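PDB 2I5I: carbohydrate deacetylase from Enterococcus faecalis, which probably removes acetyl groups from acetylated carbohydrates, a magnesium-dependent step in the breakdown of oligosaccharides. Local coordinates for residues Ala11-Tyr16 and Met230-Glu235; Tyr182-Lys187 and Val236-Ser241; Ala19-Ile24 and Leu46-Ser51; Ser226-Cys229 and Arg234-Glu237; Pro154-Ser159 and Glu210-Pro215. All coordinates share one frame; numbering follows the deposited sequence.

Interaction 1: residues Ala11-Tyr16 and Met230-Glu235; sequences ADDFGY and MPRIRE
R232, near the start of helix 231-239, reaches across to D13 and Y16 and makes every direct contact between the two segments. Its chain runs extended from CG to NE and crosses both partners at about a right angle, bringing the guanidinium group to D13, in the short strand 13-14 just past a corner in the chain. There R232 NH1 donates to D13 OD2 at 2.8 Å in a nearly straight salt bridge (165°). The acceptor lies in the guanidinium plane and takes the bond on its anti lone pair. The same nitrogen bonds a water that donates in turn to D12 O. R232 NH2 comes to the edge of the Y16 ring, 4.0 Å from CE2, while R232 NE is held by Y228 O. One residue on, I233 packs on Q223 of the second subunit. A type II turn from D13 to Y16 places the carboxylate and the ring beside the same arginine. D13 touches H130, a predicted magnesium ligand, and these two with H64 turn donor atoms toward one point, consistent with a metal site that is empty here. R232 would then act from the second shell, probably steadying the carboxylate of a possible metal ligand.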
# COMPACT_ATOMS: atom_id res chain seq x y z
N ALA A 11 -9.90 -23.33 -1.49
CA ALA A 11 -8.85 -23.87 -0.63
C ALA A 11 -9.31 -23.83 0.82
O ALA A 11 -9.57 -22.76 1.36
CB ALA A 11 -7.56 -23.08 -0.79
N ASP A 12 -9.42 -24.98 1.47
CA ASP A 12 -9.75 -24.99 2.88
C ASP A 12 -8.54 -24.65 3.76
O ASP A 12 -7.39 -24.88 3.36
CB ASP A 12 -10.34 -26.36 3.25
CG ASP A 12 -11.65 -26.65 2.54
OD1 ASP A 12 -12.10 -25.84 1.70
OD2 ASP A 12 -12.24 -27.72 2.83
N ASP A 13 -8.79 -24.08 4.92
CA ASP A 13 -7.83 -23.91 6.00
C ASP A 13 -6.99 -22.64 5.90
O ASP A 13 -5.89 -22.58 6.46
CB ASP A 13 -6.89 -25.12 6.10
CG ASP A 13 -7.58 -26.40 6.53
OD1 ASP A 13 -8.69 -26.28 7.09
OD2 ASP A 13 -7.05 -27.52 6.31
N PHE A 14 -7.50 -21.60 5.26
CA PHE A 14 -6.80 -20.29 5.32
C PHE A 14 -6.57 -19.88 6.76
O PHE A 14 -7.44 -20.04 7.62
CB PHE A 14 -7.59 -19.24 4.56
CG PHE A 14 -6.75 -18.05 4.09
CD1 PHE A 14 -5.75 -18.26 3.14
CD2 PHE A 14 -6.99 -16.79 4.60
CE1 PHE A 14 -4.99 -17.18 2.72
CE2 PHE A 14 -6.23 -15.70 4.17
CZ PHE A 14 -5.25 -15.92 3.23
N GLY A 15 -5.40 -19.34 7.10
CA GLY A 15 -5.09 -18.94 8.45
C GLY A 15 -4.74 -20.09 9.38
O GLY A 15 -4.49 -19.84 10.57
N TYR A 16 -4.73 -21.32 8.89
CA TYR A 16 -4.41 -22.47 9.71
C TYR A 16 -3.02 -22.30 10.31
O TYR A 16 -2.80 -22.34 11.52
CB TYR A 16 -4.54 -23.73 8.87
CG TYR A 16 -4.59 -25.05 9.60
CD1 TYR A 16 -4.83 -25.14 10.97
CD2 TYR A 16 -4.38 -26.22 8.89
CE1 TYR A 16 -4.86 -26.38 11.58
CE2 TYR A 16 -4.42 -27.46 9.51
CZ TYR A 16 -4.66 -27.53 10.86
OH TYR A 16 -4.70 -28.77 11.47
N MSE A 230 2.41 -33.36 3.93
CA MSE A 230 3.21 -33.29 2.71
C MSE A 230 2.39 -33.29 1.43
O MSE A 230 2.86 -32.63 0.48
CB MSE A 230 4.23 -34.43 2.71
CG MSE A 230 5.36 -34.37 3.71
SE MSE A 230 6.22 -32.80 4.00
CE MSE A 230 7.07 -32.57 2.43
N PRO A 231 1.25 -33.93 1.24
CA PRO A 231 0.58 -33.82 -0.07
C PRO A 231 0.10 -32.41 -0.42
O PRO A 231 -0.13 -32.08 -1.59
CB PRO A 231 -0.65 -34.72 0.08
CG PRO A 231 -0.27 -35.67 1.17
CD PRO A 231 0.48 -34.79 2.15
N ARG A 232 -0.02 -31.56 0.59
CA ARG A 232 -0.54 -30.21 0.31
C ARG A 232 0.39 -29.46 -0.63
O ARG A 232 -0.04 -28.60 -1.40
CB ARG A 232 -0.75 -29.43 1.59
CG ARG A 232 -1.62 -30.05 2.67
CD ARG A 232 -2.19 -28.93 3.56
NE ARG A 232 -2.90 -29.52 4.68
CZ ARG A 232 -3.95 -29.08 5.32
NH1 ARG A 232 -4.56 -27.96 5.02
NH2 ARG A 232 -4.42 -29.82 6.32
N ILE A 233 1.71 -29.76 -0.61
CA ILE A 233 2.55 -29.05 -1.58
C ILE A 233 2.30 -29.55 -2.99
O ILE A 233 2.42 -28.78 -3.96
CB ILE A 233 4.04 -29.15 -1.22
CG1 ILE A 233 4.66 -30.55 -1.11
CG2 ILE A 233 4.32 -28.40 0.09
CD1 ILE A 233 6.18 -30.48 -1.12
N ARG A 234 1.93 -30.85 -3.12
CA ARG A 234 1.70 -31.42 -4.44
C ARG A 234 0.48 -30.76 -5.08
O ARG A 234 0.43 -30.56 -6.29
CB ARG A 234 1.51 -32.94 -4.42
CG ARG A 234 2.72 -33.76 -4.05
N GLU A 235 -0.50 -30.44 -4.23
CA GLU A 235 -1.71 -29.74 -4.66
C GLU A 235 -1.37 -28.37 -5.21
O GLU A 235 -1.93 -27.94 -6.22
CB GLU A 235 -2.70 -29.61 -3.49
CG GLU A 235 -3.17 -30.93 -2.91
CD GLU A 235 -4.44 -30.80 -2.07
OE1 GLU A 235 -5.21 -29.85 -2.30
OE2 GLU A 235 -4.64 -31.66 -1.19
O HOH W 1 -4.87 -26.01 2.98

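Interaction 2: residues Tyr182-Lys187 and Val236-Ser241; sequences YQFYDK and VEILTS
F184 drives its ring toward one turn of helix 231-239 and meets I238 and L239 there, a worked case of a single aromatic residue fastening a loop to a helix by apolar contact. With CG anti to the backbone N (chi1 -172°), the ring is carried away from its own loop, and F184 CZ comes to 4.1 Å from I238 CG2. The methyl branch is the touching part of the isoleucine. The two side chains run past one another in opposite directions instead of meeting end to end. L239 joins from further along the helix: its CB bond does not aim at the loop, yet CD2 arrives 4.4 Å from F184 CE2.

The backbone at F184 makes an inverse gamma turn, a tight reversal that presents the side chain at its apex. In the parallel beta/alpha fold this loop leaves strand 179-181 for helix 191-203, whereas helix 231-239 comes after the neighbouring strand 208-213. The ring consequently lies where the connections of two paired strands meet, with I194 and C213 among its further neighbours. On the helix, I238 O receives both S241 N at 3.1 Å and S241 OG at 2.8 Å, the hydroxyl arriving in the carbonyl plane on a lone pair. S241 is also the N-cap of helix 242-250, so the chain is pinned just beyond the residues that F184 touches. Past F184, the ring of Y185 meets that of Y228 with planes at about 40°, and the D186 side chain rests on P231.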
# COMPACT_ATOMS: atom_id res chain seq x y z
N TYR A 182 -15.47 -33.37 -3.88
CA TYR A 182 -14.59 -33.55 -2.74
C TYR A 182 -13.45 -34.53 -3.01
O TYR A 182 -12.73 -34.85 -2.07
CB TYR A 182 -15.41 -34.06 -1.54
CG TYR A 182 -16.06 -35.40 -1.83
CD1 TYR A 182 -17.28 -35.46 -2.49
CD2 TYR A 182 -15.47 -36.60 -1.46
CE1 TYR A 182 -17.90 -36.67 -2.77
CE2 TYR A 182 -16.07 -37.82 -1.73
CZ TYR A 182 -17.29 -37.84 -2.38
OH TYR A 182 -17.89 -39.05 -2.66
N GLN A 183 -13.31 -35.03 -4.23
CA GLN A 183 -12.47 -36.19 -4.50
C GLN A 183 -10.98 -35.89 -4.57
O GLN A 183 -10.17 -36.83 -4.49
CB GLN A 183 -12.93 -36.86 -5.81
CG GLN A 183 -14.27 -37.56 -5.64
CD GLN A 183 -15.41 -36.69 -6.14
OE1 GLN A 183 -15.33 -35.47 -6.10
NE2 GLN A 183 -16.48 -37.32 -6.60
N PHE A 184 -10.64 -34.61 -4.67
CA PHE A 184 -9.24 -34.21 -4.83
C PHE A 184 -8.55 -34.17 -3.48
O PHE A 184 -8.52 -33.14 -2.83
CB PHE A 184 -9.15 -32.86 -5.53
CG PHE A 184 -7.76 -32.41 -5.93
CD1 PHE A 184 -7.04 -33.06 -6.92
CD2 PHE A 184 -7.21 -31.31 -5.30
CE1 PHE A 184 -5.78 -32.63 -7.28
CE2 PHE A 184 -5.94 -30.88 -5.64
CZ PHE A 184 -5.23 -31.55 -6.63
N TYR A 185 -8.01 -35.31 -3.05
CA TYR A 185 -7.49 -35.48 -1.72
C TYR A 185 -6.62 -36.72 -1.57
O TYR A 185 -6.97 -37.80 -2.04
CB TYR A 185 -8.66 -35.56 -0.71
CG TYR A 185 -8.19 -35.84 0.69
CD1 TYR A 185 -7.60 -34.84 1.47
CD2 TYR A 185 -8.32 -37.11 1.23
CE1 TYR A 185 -7.18 -35.12 2.75
CE2 TYR A 185 -7.89 -37.39 2.51
CZ TYR A 185 -7.32 -36.39 3.27
OH TYR A 185 -6.90 -36.69 4.55
N ASP A 186 -5.50 -36.53 -0.88
CA ASP A 186 -4.58 -37.62 -0.51
C ASP A 186 -4.29 -38.57 -1.65
O ASP A 186 -3.62 -38.18 -2.63
CB ASP A 186 -5.18 -38.30 0.73
CG ASP A 186 -4.11 -39.05 1.51
OD1 ASP A 186 -2.94 -38.62 1.48
OD2 ASP A 186 -4.43 -40.07 2.16
N LYS A 187 -4.68 -39.84 -1.70
CA LYS A 187 -4.12 -40.69 -2.76
C LYS A 187 -4.68 -40.38 -4.14
O LYS A 187 -4.28 -40.98 -5.15
CB LYS A 187 -4.34 -42.15 -2.36
CG LYS A 187 -3.62 -42.49 -1.05
CD LYS A 187 -2.14 -42.73 -1.26
N VAL A 236 -0.47 -27.64 -4.52
CA VAL A 236 -0.06 -26.36 -5.07
C VAL A 236 0.49 -26.56 -6.48
O VAL A 236 0.18 -25.83 -7.42
CB VAL A 236 1.02 -25.65 -4.25
CG1 VAL A 236 1.38 -24.33 -4.93
CG2 VAL A 236 0.56 -25.40 -2.82
N GLU A 237 1.28 -27.63 -6.58
CA GLU A 237 1.94 -27.82 -7.87
C GLU A 237 0.91 -28.05 -8.96
O GLU A 237 0.96 -27.50 -10.05
CB GLU A 237 2.94 -28.98 -7.74
CG GLU A 237 3.73 -29.26 -8.99
CD GLU A 237 4.69 -30.43 -8.83
OE1 GLU A 237 4.44 -31.36 -8.03
OE2 GLU A 237 5.72 -30.38 -9.54
N ILE A 238 -0.06 -28.91 -8.63
CA ILE A 238 -1.06 -29.25 -9.65
C ILE A 238 -1.97 -28.07 -9.92
O ILE A 238 -2.29 -27.75 -11.06
CB ILE A 238 -1.87 -30.48 -9.19
CG1 ILE A 238 -1.07 -31.77 -9.22
CG2 ILE A 238 -3.15 -30.58 -10.01
CD1 ILE A 238 -1.49 -32.82 -8.25
N LEU A 239 -2.40 -27.37 -8.87
CA LEU A 239 -3.31 -26.25 -9.09
C LEU A 239 -2.67 -25.05 -9.78
O LEU A 239 -3.38 -24.18 -10.26
CB LEU A 239 -3.93 -25.79 -7.76
CG LEU A 239 -4.76 -26.87 -7.06
CD1 LEU A 239 -5.10 -26.47 -5.63
CD2 LEU A 239 -6.02 -27.14 -7.87
N THR A 240 -1.34 -24.99 -9.87
CA THR A 240 -0.67 -23.90 -10.57
C THR A 240 -0.11 -24.36 -11.92
O THR A 240 0.57 -23.58 -12.60
CB THR A 240 0.49 -23.33 -9.73
OG1 THR A 240 1.42 -24.39 -9.50
CG2 THR A 240 0.01 -22.86 -8.38
N SER A 241 -0.39 -25.60 -12.31
CA SER A 241 0.13 -26.13 -13.57
C SER A 241 -0.59 -25.58 -14.79
O SER A 241 -1.78 -25.28 -14.79
CB SER A 241 0.08 -27.66 -13.56
OG SER A 241 -1.23 -28.21 -13.60

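Interaction 3: residues Ala19-Ile24 and Leu46-Ser51; sequences AVTQGI and LEAMES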
# COMPACT_ATOMS: atom_id res chain seq x y z
N ALA A 19 2.47 -20.95 6.77
CA ALA A 19 2.81 -21.55 5.50
C ALA A 19 1.60 -22.08 4.72
O ALA A 19 1.62 -22.10 3.49
CB ALA A 19 3.77 -22.73 5.68
N VAL A 20 0.57 -22.51 5.43
CA VAL A 20 -0.67 -22.88 4.75
C VAL A 20 -1.19 -21.62 4.06
O VAL A 20 -1.42 -21.65 2.86
CB VAL A 20 -1.71 -23.48 5.69
CG1 VAL A 20 -3.05 -23.61 4.95
CG2 VAL A 20 -1.28 -24.84 6.22
N THR A 21 -1.35 -20.52 4.80
CA THR A 21 -1.83 -19.25 4.25
C THR A 21 -1.04 -18.87 3.00
O THR A 21 -1.57 -18.48 1.96
CB THR A 21 -1.75 -18.16 5.31
OG1 THR A 21 -2.74 -18.47 6.33
CG2 THR A 21 -2.07 -16.77 4.79
N GLN A 22 0.29 -18.98 3.06
CA GLN A 22 1.03 -18.53 1.86
C GLN A 22 0.96 -19.53 0.72
O GLN A 22 0.99 -19.18 -0.46
CB GLN A 22 2.49 -18.23 2.22
CG GLN A 22 2.68 -17.07 3.18
CD GLN A 22 2.17 -15.77 2.61
OE1 GLN A 22 2.34 -15.49 1.44
NE2 GLN A 22 1.56 -14.90 3.42
N GLY A 23 0.82 -20.82 1.04
CA GLY A 23 0.59 -21.80 -0.01
C GLY A 23 -0.73 -21.57 -0.72
O GLY A 23 -0.81 -21.69 -1.93
N ILE A 24 -1.77 -21.23 0.05
CA ILE A 24 -3.04 -20.89 -0.61
C ILE A 24 -2.91 -19.66 -1.48
O ILE A 24 -3.38 -19.63 -2.62
CB ILE A 24 -4.15 -20.71 0.44
CG1 ILE A 24 -4.52 -22.05 1.09
CG2 ILE A 24 -5.38 -20.05 -0.14
CD1 ILE A 24 -5.23 -21.92 2.41
N LEU A 46 -5.98 -13.39 11.90
CA LEU A 46 -5.95 -11.98 11.54
C LEU A 46 -4.73 -11.68 10.70
O LEU A 46 -4.78 -10.93 9.71
CB LEU A 46 -6.07 -11.13 12.81
CG LEU A 46 -7.45 -10.98 13.43
CD1 LEU A 46 -7.41 -10.02 14.63
CD2 LEU A 46 -8.50 -10.46 12.47
N GLU A 47 -3.60 -12.29 11.02
CA GLU A 47 -2.42 -12.13 10.16
C GLU A 47 -2.69 -12.59 8.74
O GLU A 47 -2.33 -11.98 7.73
CB GLU A 47 -1.24 -12.90 10.76
CG GLU A 47 -0.77 -12.31 12.08
CD GLU A 47 0.16 -13.23 12.83
OE1 GLU A 47 0.41 -14.34 12.34
OE2 GLU A 47 0.63 -12.82 13.91
N ALA A 48 -3.34 -13.74 8.63
CA ALA A 48 -3.70 -14.27 7.32
C ALA A 48 -4.58 -13.30 6.55
O ALA A 48 -4.44 -13.03 5.35
CB ALA A 48 -4.39 -15.62 7.50
N MSE A 49 -5.55 -12.70 7.26
CA MSE A 49 -6.46 -11.80 6.57
C MSE A 49 -5.74 -10.54 6.13
O MSE A 49 -5.99 -9.99 5.06
CB MSE A 49 -7.66 -11.53 7.50
CG MSE A 49 -8.47 -12.80 7.77
SE MSE A 49 -9.33 -13.47 6.33
CE MSE A 49 -10.37 -12.08 5.90
N GLU A 50 -4.78 -10.09 6.94
CA GLU A 50 -3.93 -8.96 6.52
C GLU A 50 -3.10 -9.31 5.30
O GLU A 50 -3.01 -8.53 4.33
CB GLU A 50 -3.02 -8.56 7.69
CG GLU A 50 -1.95 -7.53 7.40
CD GLU A 50 -2.42 -6.24 6.78
OE1 GLU A 50 -3.62 -5.89 6.87
OE2 GLU A 50 -1.57 -5.55 6.19
N SER A 51 -2.48 -10.47 5.27
CA SER A 51 -1.68 -10.88 4.11
C SER A 51 -2.51 -10.91 2.84
O SER A 51 -2.18 -10.50 1.72
CB SER A 51 -1.05 -12.25 4.38
OG SER A 51 -0.21 -12.66 3.32
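T21 and A48 form the closest approach of segments 19-24 and 46-51, while Q22 and S51 supply a polar bond beside it. T21 CA and A48 CA are 6.1 Å apart, a short spacing made possible by the small alanine. Both branches of the threonine press on the A48 methyl: T21 OG1 lies 3.5 Å from A48 CB and T21 CG2 3.7 Å from it. Next to this packing, Q22 NE2 donates to S51 OG at 2.9 Å. The bond is bent, 141° at the hydrogen, although the hydroxyl oxygen remains close to the amide plane. Its two ends are brought together by torsions: a bend at chi2 (-62°) directs the Q22 amide to S51, and S51 sets OG anti to its backbone N (chi1 -177°).

The two helices are successive connections of a parallel beta/alpha fold: helix 18-29 bridges strands 6-11 and 35-38, and helix 45-55 bridges 35-38 and 60-65, each link being a beta-alpha-beta crossover. Neighbouring helices of this kind pack side by side on the outside of the strands.

In the next shell, the T21 hydroxyl is engaged by G15 N, which ties the first helix to the loop just before it, and the ring of F14 lies against T21, I24 and A48, touching both helices. Toward the outside the pair borders the second subunit, where Q22 packs on its counterpart Q22 and E47 forms a salt bridge with R30 of that neighbouring chain.

Interaction 4: residues Ser226-Cys229 and Arg234-Glu237; sequences SGYC and REVE
Y228 carries its ring toward helix 231-239 with CG anti to the backbone N (chi1 -167°), while E235 keeps CG beside its own N (chi1 -61°) and then runs extended, and these two conformations let the phenol and the carboxylate meet. Y228 OH donates to E235 OE2 at 2.7 Å, a short bond taken on the anti lone pair, the one pointing away from OE1. The oxygen approaches at the edge of the ring, near its plane, and also lies 3.3 Å from Y228 CE2. Ring and carboxylate planes are turned 52° from each other, so the two flat groups do not stack.

The contact is local in sequence. Segment 226-229 belongs to the linker between helix 220-225 and helix 231-239, and the tyrosine reaches back alongside the start of the second helix to its glutamate.

Both polar ends have further partners. D186 N donates to Y228 OH, and H214 N donates to E235 OE1, which extends the link to the end of strand 208-213. A chain of bonds thus runs from D186 N through the phenol to one carboxylate oxygen, while a backbone N-H holds the other. Such a pair of donors would help to stabilise a negative charge on this buried carboxylate and probably limits its rotation about the last torsion.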
# COMPACT_ATOMS: atom_id res chain seq x y z
N SER A 226 -1.32 -31.06 11.63
CA SER A 226 -2.11 -31.89 10.76
C SER A 226 -1.44 -33.14 10.21
O SER A 226 -0.36 -33.09 9.63
CB SER A 226 -2.56 -31.07 9.52
OG SER A 226 -3.83 -31.59 9.18
N GLY A 227 -2.16 -34.26 10.34
CA GLY A 227 -1.75 -35.48 9.68
C GLY A 227 -1.77 -35.40 8.17
O GLY A 227 -1.07 -36.19 7.56
N TYR A 228 -2.53 -34.48 7.58
CA TYR A 228 -2.49 -34.23 6.14
C TYR A 228 -1.51 -33.09 5.88
O TYR A 228 -1.88 -31.91 5.96
CB TYR A 228 -3.86 -33.88 5.55
CG TYR A 228 -3.93 -33.92 4.03
CD1 TYR A 228 -3.57 -35.05 3.31
CD2 TYR A 228 -4.36 -32.84 3.28
CE1 TYR A 228 -3.63 -35.11 1.92
CE2 TYR A 228 -4.43 -32.88 1.90
CZ TYR A 228 -4.07 -34.01 1.21
OH TYR A 228 -4.12 -34.07 -0.16
N CYS A 229 -0.28 -33.46 5.58
CA CYS A 229 0.79 -32.45 5.53
C CYS A 229 1.49 -32.41 4.19
O CYS A 229 1.23 -31.57 3.34
CB CYS A 229 1.76 -32.75 6.68
SG CYS A 229 3.07 -31.52 6.88
N ARG A 234 1.93 -30.85 -3.12
CA ARG A 234 1.70 -31.42 -4.44
C ARG A 234 0.48 -30.76 -5.08
O ARG A 234 0.43 -30.56 -6.29
CB ARG A 234 1.51 -32.94 -4.42
CG ARG A 234 2.72 -33.76 -4.05
N GLU A 235 -0.50 -30.44 -4.23
CA GLU A 235 -1.71 -29.74 -4.66
C GLU A 235 -1.37 -28.37 -5.21
O GLU A 235 -1.93 -27.94 -6.22
CB GLU A 235 -2.70 -29.61 -3.49
CG GLU A 235 -3.17 -30.93 -2.91
CD GLU A 235 -4.44 -30.80 -2.07
OE1 GLU A 235 -5.21 -29.85 -2.30
OE2 GLU A 235 -4.64 -31.66 -1.19
N VAL A 236 -0.47 -27.64 -4.52
CA VAL A 236 -0.06 -26.36 -5.07
C VAL A 236 0.49 -26.56 -6.48
O VAL A 236 0.18 -25.83 -7.42
CB VAL A 236 1.02 -25.65 -4.25
CG1 VAL A 236 1.38 -24.33 -4.93
CG2 VAL A 236 0.56 -25.40 -2.82
N GLU A 237 1.28 -27.63 -6.58
CA GLU A 237 1.94 -27.82 -7.87
C GLU A 237 0.91 -28.05 -8.96
O GLU A 237 0.96 -27.50 -10.05
CB GLU A 237 2.94 -28.98 -7.74
CG GLU A 237 3.73 -29.26 -8.99
CD GLU A 237 4.69 -30.43 -8.83
OE1 GLU A 237 4.44 -31.36 -8.03
OE2 GLU A 237 5.72 -30.38 -9.54

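Interaction 5: residues Pro154-Ser159 and Glu210-Pro215; sequences PLRNAS and EINCHP
R156 lies on an extended loop beside strand 208-213, with its CA 8.2 Å from that of E210, the nearest backbone approach of the two segments. The strand belongs to the parallel sheet of the beta/alpha fold, and the loop, which follows helix 138-151, sends its arginine to side chains of strands 6-11, 179-181 and 208-213. R156 runs extended until it bends at chi3 (-87°), and E210 rises fully extended to meet it at about a right angle. The grip is side-on but converges on one atom: R156 NH2 lies 2.9 Å and R156 NE 3.2 Å from E210 OE2, both from the same face of the carboxylate. The oxygen stays in the guanidinium plane, yet the nitrogens sit well above the carboxylate plane, the two planes being 56° apart. A longer, weak bond joins R156 NE to E210 OE1 at 3.5 Å.

N212, two residues along the strand, brings CB to 3.2 Å from R156 NH2, a tight approach, with its amide nearly perpendicular to the guanidinium. Around this pair, D12 gives OD1 to R156 NH2 and OD2 to N212 ND2, while Y258 OH bonds to E210 OE1. R156 is shared between E210 and D12, and its one positive charge would only partly offset both. Beyond R156 an Asx turn shapes the loop, N157 OD1 accepting from S159 N at 2.8 Å.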
# COMPACT_ATOMS: atom_id res chain seq x y z
N PRO A 154 -24.45 -17.79 1.69
CA PRO A 154 -24.57 -19.11 1.07
C PRO A 154 -23.67 -20.08 1.84
O PRO A 154 -22.72 -19.65 2.51
CB PRO A 154 -24.07 -18.91 -0.35
CG PRO A 154 -23.20 -17.71 -0.26
CD PRO A 154 -23.76 -16.83 0.81
N LEU A 155 -23.99 -21.35 1.73
CA LEU A 155 -23.37 -22.41 2.50
C LEU A 155 -22.90 -23.54 1.62
O LEU A 155 -23.63 -23.95 0.70
CB LEU A 155 -24.41 -22.94 3.50
CG LEU A 155 -24.03 -24.18 4.29
CD1 LEU A 155 -22.87 -23.84 5.25
CD2 LEU A 155 -25.19 -24.73 5.10
N ARG A 156 -21.72 -24.07 1.89
CA ARG A 156 -21.17 -25.17 1.12
C ARG A 156 -22.17 -26.35 1.08
O ARG A 156 -22.74 -26.66 2.12
CB ARG A 156 -19.85 -25.67 1.73
CG ARG A 156 -19.36 -26.95 1.10
CD ARG A 156 -18.04 -27.38 1.73
NE ARG A 156 -16.93 -26.73 1.03
CZ ARG A 156 -15.65 -26.90 1.39
NH1 ARG A 156 -15.35 -27.67 2.42
NH2 ARG A 156 -14.66 -26.31 0.73
N ASN A 157 -22.30 -26.96 -0.09
CA ASN A 157 -23.13 -28.17 -0.22
C ASN A 157 -22.53 -29.25 0.66
O ASN A 157 -21.40 -29.71 0.47
CB ASN A 157 -23.20 -28.54 -1.68
CG ASN A 157 -23.88 -29.85 -2.01
OD1 ASN A 157 -23.90 -30.79 -1.23
ND2 ASN A 157 -24.43 -29.85 -3.23
N ALA A 158 -23.31 -29.71 1.64
CA ALA A 158 -22.85 -30.70 2.58
C ALA A 158 -22.86 -32.14 2.14
O ALA A 158 -22.36 -33.01 2.89
CB ALA A 158 -23.73 -30.56 3.84
N SER A 159 -23.42 -32.52 0.98
CA SER A 159 -23.46 -33.97 0.70
C SER A 159 -22.25 -34.50 -0.04
O SER A 159 -21.92 -33.99 -1.10
CB SER A 159 -24.73 -34.29 -0.12
OG SER A 159 -24.59 -35.40 -0.99
N GLU A 210 -18.45 -26.87 -6.88
CA GLU A 210 -17.33 -26.56 -5.99
C GLU A 210 -16.38 -27.75 -5.93
O GLU A 210 -16.76 -28.88 -5.62
CB GLU A 210 -17.77 -26.18 -4.57
CG GLU A 210 -16.57 -25.83 -3.69
CD GLU A 210 -16.89 -25.38 -2.29
OE1 GLU A 210 -18.08 -25.34 -1.93
OE2 GLU A 210 -15.95 -25.07 -1.52
N ILE A 211 -15.12 -27.47 -6.26
CA ILE A 211 -14.08 -28.44 -5.93
C ILE A 211 -13.28 -27.91 -4.75
O ILE A 211 -12.75 -26.80 -4.81
CB ILE A 211 -13.12 -28.64 -7.12
CG1 ILE A 211 -13.70 -29.40 -8.30
CG2 ILE A 211 -11.84 -29.30 -6.61
CD1 ILE A 211 -12.98 -29.11 -9.62
N ASN A 212 -13.18 -28.65 -3.64
CA ASN A 212 -12.39 -28.10 -2.53
C ASN A 212 -10.98 -28.71 -2.61
O ASN A 212 -10.70 -29.68 -3.32
CB ASN A 212 -13.03 -28.31 -1.17
CG ASN A 212 -12.94 -29.71 -0.62
OD1 ASN A 212 -13.07 -30.67 -1.38
ND2 ASN A 212 -12.75 -29.84 0.69
N CYS A 213 -10.07 -28.06 -1.87
CA CYS A 213 -8.69 -28.53 -1.91
C CYS A 213 -7.92 -28.00 -0.70
O CYS A 213 -8.44 -27.14 0.00
CB CYS A 213 -8.00 -28.09 -3.20
SG CYS A 213 -8.07 -26.31 -3.55
N HIS A 214 -6.71 -28.51 -0.50
CA HIS A 214 -5.91 -28.12 0.66
C HIS A 214 -4.46 -27.79 0.29
O HIS A 214 -3.49 -28.39 0.78
CB HIS A 214 -5.98 -29.24 1.68
CG HIS A 214 -7.36 -29.59 2.16
ND1 HIS A 214 -8.26 -30.34 1.42
CD2 HIS A 214 -7.98 -29.29 3.32
CE1 HIS A 214 -9.38 -30.47 2.11
NE2 HIS A 214 -9.24 -29.85 3.28
N PRO A 215 -4.26 -26.80 -0.56
CA PRO A 215 -2.89 -26.38 -0.88
C PRO A 215 -2.27 -25.74 0.36
O PRO A 215 -2.95 -25.16 1.20
CB PRO A 215 -3.05 -25.33 -1.96
CG PRO A 215 -4.49 -24.95 -2.00
CD PRO A 215 -5.27 -26.00 -1.26

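In the fold
Interaction 5 lies deepest, its centre about 6 Å from that of the chain; it is ionic, and it alone is untouched by another chain. Interaction 1, also buried, joins it through D12 and carries the same chemistry toward the possible metal site. Interactions 1, 2 and 4 all use helix 231-239, holding it by an arginine, by an apolar ring and by a phenol-carboxylate bond in turn; the glutamate of interaction 4 also ties that helix to the end of strand 208-213, used by interaction 5. Interaction 3 is only partly buried, joins two outer helices, and combines methyl packing with one neutral bond.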